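Local coordinates for beta sliding clamp (Borrelia burgdorferi, PDB 6DJ8), which probably encircles DNA as a ring-shaped head-to-tail homodimer, tethering DNA polymerases and other proteins to it so that replication is processive, at residues L304-S309 with E342-N347; E310-L315 with E327-D332. One frame throughout, in Å; residues are numbered along the deposited sequence.

How the contacts relate
Both contacts belong to one four-stranded antiparallel sheet of the C-terminal domain, their centres about 11 Å apart. Contact 1 pairs strands 303-308 and 342-347, contact 2 strands 312-318 and 325-331, and contact 2 lies within the chain loop that contact 1 closes. Strands 303-308 and 312-318 follow each other in sequence and are the sheet's inner neighbours: Thr307 O lies 2.8 Å from Lys314 N, probably a hydrogen bond. On the buried face Phe308 CZ approaches Leu313 CD1 to 3.9 Å. Only contact 2 reaches the second subunit, where Glu327 pairs with a strand of that chain; no other chain of the assembly touches contact 1.

Contact 1: L304-S309 with E342-N347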
loop_
_atom_site.group_PDB
_atom_site.type_symbol
_atom_site.label_atom_id
_atom_site.label_comp_id
_atom_site.label_asym_id
_atom_site.label_seq_id
_atom_site.Cartn_x
_atom_site.Cartn_y
_atom_site.Cartn_z
ATOM N N LEU A 304 -3.421 -26.871 -1.946
ATOM C CA LEU A 304 -4.839 -26.872 -2.264
ATOM C C LEU A 304 -5.217 -28.257 -2.782
ATOM O O LEU A 304 -4.531 -28.787 -3.654
ATOM C CB LEU A 304 -5.132 -25.814 -3.321
ATOM C CG LEU A 304 -6.515 -25.829 -3.950
ATOM C CD1 LEU A 304 -7.540 -25.413 -2.888
ATOM C CD2 LEU A 304 -6.524 -24.882 -5.145
ATOM N N VAL A 305 -6.282 -28.859 -2.244
ATOM C CA VAL A 305 -6.712 -30.186 -2.694
ATOM C C VAL A 305 -7.877 -30.029 -3.663
ATOM O O VAL A 305 -8.933 -29.484 -3.302
ATOM C CB VAL A 305 -7.096 -31.102 -1.524
ATOM C CG1 VAL A 305 -7.666 -32.438 -2.070
ATOM C CG2 VAL A 305 -5.896 -31.356 -0.639
ATOM N N LEU A 306 -7.686 -30.526 -4.889
ATOM C CA LEU A 306 -8.680 -30.461 -5.952
ATOM C C LEU A 306 -9.296 -31.832 -6.155
ATOM O O LEU A 306 -8.577 -32.832 -6.211
ATOM C CB LEU A 306 -8.062 -30.024 -7.287
ATOM C CG LEU A 306 -7.354 -28.682 -7.360
ATOM C CD1 LEU A 306 -6.781 -28.456 -8.749
ATOM C CD2 LEU A 306 -8.348 -27.601 -6.984
ATOM N N THR A 307 -10.618 -31.882 -6.299
ATOM C CA THR A 307 -11.287 -33.124 -6.664
ATOM C C THR A 307 -12.102 -32.900 -7.926
ATOM O O THR A 307 -13.059 -32.109 -7.920
ATOM C CB THR A 307 -12.174 -33.648 -5.538
ATOM O OG1 THR A 307 -11.374 -33.829 -4.375
ATOM C CG2 THR A 307 -12.778 -35.023 -5.937
ATOM N N PHE A 308 -11.720 -33.600 -9.000
ATOM C CA PHE A 308 -12.426 -33.561 -10.273
ATOM C C PHE A 308 -13.399 -34.735 -10.340
ATOM O O PHE A 308 -12.984 -35.895 -10.233
ATOM C CB PHE A 308 -11.462 -33.655 -11.457
ATOM C CG PHE A 308 -10.642 -32.421 -11.699
ATOM C CD1 PHE A 308 -9.464 -32.211 -11.019
ATOM C CD2 PHE A 308 -11.033 -31.496 -12.649
ATOM C CE1 PHE A 308 -8.710 -31.092 -11.270
ATOM C CE2 PHE A 308 -10.280 -30.395 -12.907
ATOM C CZ PHE A 308 -9.123 -30.185 -12.213
ATOM N N SER A 309 -14.677 -34.430 -10.538
ATOM C CA SER A 309 -15.700 -35.422 -10.839
ATOM C C SER A 309 -16.525 -34.892 -12.002
ATOM O O SER A 309 -16.365 -33.746 -12.427
ATOM C CB SER A 309 -16.586 -35.714 -9.619
ATOM O OG SER A 309 -17.327 -34.561 -9.253
ATOM N N GLU A 342 -10.656 -38.013 -9.718
ATOM C CA GLU A 342 -9.252 -37.721 -9.472
ATOM C C GLU A 342 -9.134 -36.689 -8.364
ATOM O O GLU A 342 -9.751 -35.624 -8.439
ATOM C CB GLU A 342 -8.560 -37.201 -10.736
ATOM C CG GLU A 342 -8.436 -38.253 -11.839
ATOM C CD GLU A 342 -7.497 -39.385 -11.468
ATOM O OE1 GLU A 342 -6.393 -39.112 -10.945
ATOM O OE2 GLU A 342 -7.867 -40.550 -11.698
ATOM N N VAL A 343 -8.339 -37.009 -7.349
ATOM C CA VAL A 343 -8.027 -36.100 -6.258
ATOM C C VAL A 343 -6.545 -35.779 -6.343
ATOM O O VAL A 343 -5.720 -36.681 -6.518
ATOM C CB VAL A 343 -8.375 -36.708 -4.888
ATOM C CG1 VAL A 343 -8.119 -35.682 -3.791
ATOM C CG2 VAL A 343 -9.820 -37.198 -4.857
ATOM N N MET A 344 -6.223 -34.496 -6.253
ATOM C CA MET A 344 -4.805 -34.088 -6.335
ATOM C C MET A 344 -4.575 -32.806 -5.543
ATOM O O MET A 344 -5.498 -32.059 -5.338
ATOM C CB MET A 344 -4.427 -33.806 -7.784
ATOM C CG MET A 344 -5.213 -32.672 -8.334
ATOM S SD MET A 344 -4.647 -32.155 -9.916
ATOM C CE MET A 344 -5.032 -33.612 -10.872
ATOM N N ALA A 345 -3.344 -32.622 -5.108
ATOM C CA ALA A 345 -2.937 -31.417 -4.416
ATOM C C ALA A 345 -2.107 -30.564 -5.363
ATOM O O ALA A 345 -1.320 -31.091 -6.163
ATOM C CB ALA A 345 -2.133 -31.750 -3.154
ATOM N N ILE A 346 -2.279 -29.247 -5.258
ATOM C CA ILE A 346 -1.593 -28.295 -6.122
ATOM C C ILE A 346 -1.272 -27.052 -5.311
ATOM O O ILE A 346 -1.976 -26.716 -4.356
ATOM C CB ILE A 346 -2.433 -27.925 -7.358
ATOM C CG1 ILE A 346 -1.582 -27.178 -8.379
ATOM C CG2 ILE A 346 -3.630 -27.088 -6.969
ATOM C CD1 ILE A 346 -2.300 -26.911 -9.681
ATOM N N ASN A 347 -0.172 -26.398 -5.673
ATOM C CA ASN A 347 0.216 -25.119 -5.076
ATOM C C ASN A 347 -0.749 -24.037 -5.538
ATOM O O ASN A 347 -0.764 -23.667 -6.719
ATOM C CB ASN A 347 1.648 -24.798 -5.494
ATOM C CG ASN A 347 2.171 -23.508 -4.877
ATOM O OD1 ASN A 347 1.512 -22.476 -4.918
ATOM N ND2 ASN A 347 3.382 -23.566 -4.336
#
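Leu304, Leu306 and Phe308 form hydrogen-bonded antiparallel pairs with Ile346, Met344 and Glu342, giving six backbone bonds. The shortest is Leu306 N to Met344 O at 2.7 Å, the longest Glu342 N to Phe308 O at 3.2 Å. At the non-hydrogen-bonded pairs CA-H...O contacts add to carbonyls that already accept an N-H, as where Ala345 CA lies 3.2 Å from Leu304 O.

Apolar packing occurs on both faces. Val343 spreads its two methyls along the neighbouring strand: CG1, anti to its backbone N (chi1 -176°), reaches Val305 CG1 at 3.7 Å, while CG2 lies 3.7 Å from Thr307 OG1. This face also receives the C-terminal tail, with Leu392 over Val343 and Ala345.

Leu304, Leu306, Phe308, Met344 and Ile346 line the inner face of the domain's four-stranded sheet, meeting Phe351 of helix 348-355 and Phe367 of strand 362-367. Here Ile346 CG2 serves two leucines, 4.1 Å from Leu304 CD2 and 3.9 Å from Leu306 CD1. Met344 CG, between backbone N and carbonyl carbon (chi1 63°), sets SD obliquely to the Phe308 ring, 4.4 Å from Phe308 CE1.

The Glu342 carboxylate turns away from strand 303-308, its OE1 hydrogen-bonded to Ser369.

Contact 2: E310-L315 with E327-D332; sequences ELQLKL and EFFIKD
Strands 312-315 and 327-331 run antiparallel at 160°, their axes 4.7 Å apart, with Leu313-Ile330 and Leu315-Phe328 as hydrogen-bonded pairs. Each pair exchanges two backbone bonds. Leu315 N to Phe328 O is the shortest at 2.7 Å. Leu313 N to Ile330 O measures 3.0 Å. At the open end of the hairpin a water links the two segments, donating to Leu311 O and accepting from Asp332 N at 2.8 Å.

One face carries a row of mixed side chains built round the Phe329 ring. Gln312 lies alongside it, with Gln312 CG at the ring's edge, 3.8 Å from Phe329 CD2; the amide stands at 82° to the ring plane, so the two flat groups do not stack. Farther out along the same CD2-CE2 side, Lys314 runs beside the ring and brings its CG obliquely to within 3.7 Å of Phe329 CE2. Lys314 is stretched out from CG to its amine, with CG anti to the backbone N (chi1 177°), and this reach carries NZ past the phenyl to Glu327. The resulting salt bridge, Lys314 NZ to Glu327 OE1 at 2.8 Å, uses the anti side of the carboxylate, with NZ somewhat out of its plane. Beyond Gln312 the aliphatic part of Lys331 continues the row, its CG 3.7 Å from Gln312 CB.

The two strands form a beta hairpin, and strand 325-331 is the outermost strand of the sheet within this chain. In the head-to-tail dimer its outer edge meets the second subunit: Phe329 N bonds to Asp125 OD1 of that subunit, Lys331 NZ to Tyr123 O of that subunit, and Glu327 joins an antiparallel ladder that carries the sheet across the interface.

On the reverse face, Ile330 touches Arg290 of helix 284-294, Phe328 packs on Val294 of the same helix, and Leu313 and Ile330 both meet Tyr335.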
loop_
_atom_site.group_PDB
_atom_site.type_symbol
_atom_site.label_atom_id
_atom_site.label_comp_id
_atom_site.label_asym_id
_atom_site.label_seq_id
_atom_site.Cartn_x
_atom_site.Cartn_y
_atom_site.Cartn_z
ATOM N N GLU A 310 -17.406 -35.738 -12.532
ATOM C CA GLU A 310 -18.200 -35.332 -13.687
ATOM C C GLU A 310 -19.120 -34.160 -13.351
ATOM O O GLU A 310 -19.330 -33.268 -14.180
ATOM C CB GLU A 310 -18.994 -36.518 -14.223
ATOM C CG GLU A 310 -19.954 -36.195 -15.365
ATOM C CD GLU A 310 -20.428 -37.469 -16.081
ATOM O OE1 GLU A 310 -19.908 -38.560 -15.743
ATOM O OE2 GLU A 310 -21.295 -37.380 -16.985
ATOM N N LEU A 311 -19.685 -34.139 -12.148
ATOM C CA LEU A 311 -20.644 -33.089 -11.841
ATOM C C LEU A 311 -20.019 -31.835 -11.251
ATOM O O LEU A 311 -20.646 -30.771 -11.311
ATOM C CB LEU A 311 -21.725 -33.603 -10.882
ATOM C CG LEU A 311 -22.641 -34.681 -11.461
ATOM C CD1 LEU A 311 -23.790 -34.939 -10.509
ATOM C CD2 LEU A 311 -23.144 -34.305 -12.855
ATOM N N GLN A 312 -18.823 -31.918 -10.673
ATOM C CA GLN A 312 -18.298 -30.738 -10.007
ATOM C C GLN A 312 -16.790 -30.839 -9.872
ATOM O O GLN A 312 -16.212 -31.931 -9.893
ATOM C CB GLN A 312 -18.890 -30.577 -8.608
ATOM C CG GLN A 312 -18.280 -31.578 -7.651
ATOM C CD GLN A 312 -19.292 -32.428 -6.961
ATOM O OE1 GLN A 312 -20.490 -32.298 -7.197
ATOM N NE2 GLN A 312 -18.816 -33.338 -6.121
ATOM N N LEU A 313 -16.179 -29.680 -9.662
ATOM C CA LEU A 313 -14.808 -29.563 -9.204
ATOM C C LEU A 313 -14.863 -29.104 -7.753
ATOM O O LEU A 313 -15.516 -28.102 -7.445
ATOM C CB LEU A 313 -14.032 -28.540 -10.035
ATOM C CG LEU A 313 -12.672 -28.099 -9.501
ATOM C CD1 LEU A 313 -11.704 -29.267 -9.425
ATOM C CD2 LEU A 313 -12.080 -26.936 -10.334
ATOM N N LYS A 314 -14.174 -29.820 -6.872
ATOM C CA LYS A 314 -14.148 -29.496 -5.452
ATOM C C LYS A 314 -12.808 -28.862 -5.102
ATOM O O LYS A 314 -11.756 -29.378 -5.480
ATOM C CB LYS A 314 -14.378 -30.750 -4.601
ATOM C CG LYS A 314 -14.292 -30.491 -3.096
ATOM C CD LYS A 314 -14.391 -31.781 -2.283
ATOM C CE LYS A 314 -14.612 -31.428 -0.808
ATOM N NZ LYS A 314 -14.224 -32.502 0.151
ATOM N N LEU A 315 -12.850 -27.722 -4.421
ATOM C CA LEU A 315 -11.649 -27.050 -3.931
ATOM C C LEU A 315 -11.675 -27.112 -2.411
ATOM O O LEU A 315 -12.636 -26.650 -1.786
ATOM C CB LEU A 315 -11.570 -25.594 -4.392
ATOM C CG LEU A 315 -12.098 -25.155 -5.758
ATOM C CD1 LEU A 315 -12.115 -23.632 -5.811
ATOM C CD2 LEU A 315 -11.268 -25.711 -6.893
ATOM N N GLU A 327 -14.514 -25.645 1.977
ATOM C CA GLU A 327 -14.806 -26.454 0.796
ATOM C C GLU A 327 -15.685 -25.668 -0.160
ATOM O O GLU A 327 -16.756 -25.193 0.232
ATOM C CB GLU A 327 -15.526 -27.759 1.161
ATOM C CG GLU A 327 -14.820 -28.665 2.148
ATOM C CD GLU A 327 -15.693 -29.842 2.578
ATOM O OE1 GLU A 327 -15.353 -30.998 2.245
ATOM O OE2 GLU A 327 -16.749 -29.602 3.204
ATOM N N PHE A 328 -15.247 -25.547 -1.412
ATOM C CA PHE A 328 -16.026 -24.862 -2.434
ATOM C C PHE A 328 -16.161 -25.736 -3.669
ATOM O O PHE A 328 -15.218 -26.428 -4.067
ATOM C CB PHE A 328 -15.398 -23.545 -2.851
ATOM C CG PHE A 328 -15.248 -22.550 -1.706
ATOM C CD1 PHE A 328 -14.170 -22.638 -0.842
ATOM C CD2 PHE A 328 -16.182 -21.550 -1.513
ATOM C CE1 PHE A 328 -14.013 -21.722 0.229
ATOM C CE2 PHE A 328 -16.045 -20.639 -0.452
ATOM C CZ PHE A 328 -14.950 -20.730 0.408
ATOM N N PHE A 329 -17.319 -25.619 -4.312
ATOM C CA PHE A 329 -17.682 -26.421 -5.468
ATOM C C PHE A 329 -17.991 -25.521 -6.654
ATOM O O PHE A 329 -18.571 -24.439 -6.498
ATOM C CB PHE A 329 -18.888 -27.300 -5.137
ATOM C CG PHE A 329 -18.613 -28.308 -4.068
ATOM C CD1 PHE A 329 -18.753 -27.974 -2.724
ATOM C CD2 PHE A 329 -18.221 -29.605 -4.406
ATOM C CE1 PHE A 329 -18.502 -28.908 -1.734
ATOM C CE2 PHE A 329 -17.973 -30.546 -3.425
ATOM C CZ PHE A 329 -18.111 -30.194 -2.082
ATOM N N ILE A 330 -17.595 -25.978 -7.841
ATOM C CA ILE A 330 -17.913 -25.328 -9.104
ATOM C C ILE A 330 -18.630 -26.346 -9.974
ATOM O O ILE A 330 -18.131 -27.464 -10.160
ATOM C CB ILE A 330 -16.650 -24.802 -9.801
ATOM C CG1 ILE A 330 -15.956 -23.759 -8.918
ATOM C CG2 ILE A 330 -16.999 -24.240 -11.184
ATOM C CD1 ILE A 330 -14.591 -23.222 -9.487
ATOM N N LYS A 331 -19.811 -25.975 -10.473
ATOM C CA LYS A 331 -20.681 -26.911 -11.175
ATOM C C LYS A 331 -21.187 -26.285 -12.469
ATOM O O LYS A 331 -20.865 -25.139 -12.794
ATOM C CB LYS A 331 -21.856 -27.340 -10.293
ATOM C CG LYS A 331 -21.455 -27.916 -8.938
ATOM C CD LYS A 331 -22.695 -28.193 -8.060
ATOM C CE LYS A 331 -22.295 -28.860 -6.746
ATOM N NZ LYS A 331 -23.467 -29.059 -5.824
ATOM N N ASP A 332 -21.998 -27.053 -13.198
ATOM C CA ASP A 332 -22.616 -26.564 -14.423
ATOM C C ASP A 332 -23.338 -25.244 -14.152
ATOM O O ASP A 332 -23.964 -25.088 -13.098
ATOM C CB ASP A 332 -23.588 -27.617 -14.962
ATOM C CG ASP A 332 -24.309 -27.166 -16.217
ATOM O OD1 ASP A 332 -25.342 -26.473 -16.102
ATOM O OD2 ASP A 332 -23.832 -27.502 -17.320
HETATM O O HOH W 1 -22.049 -29.863 -13.226
#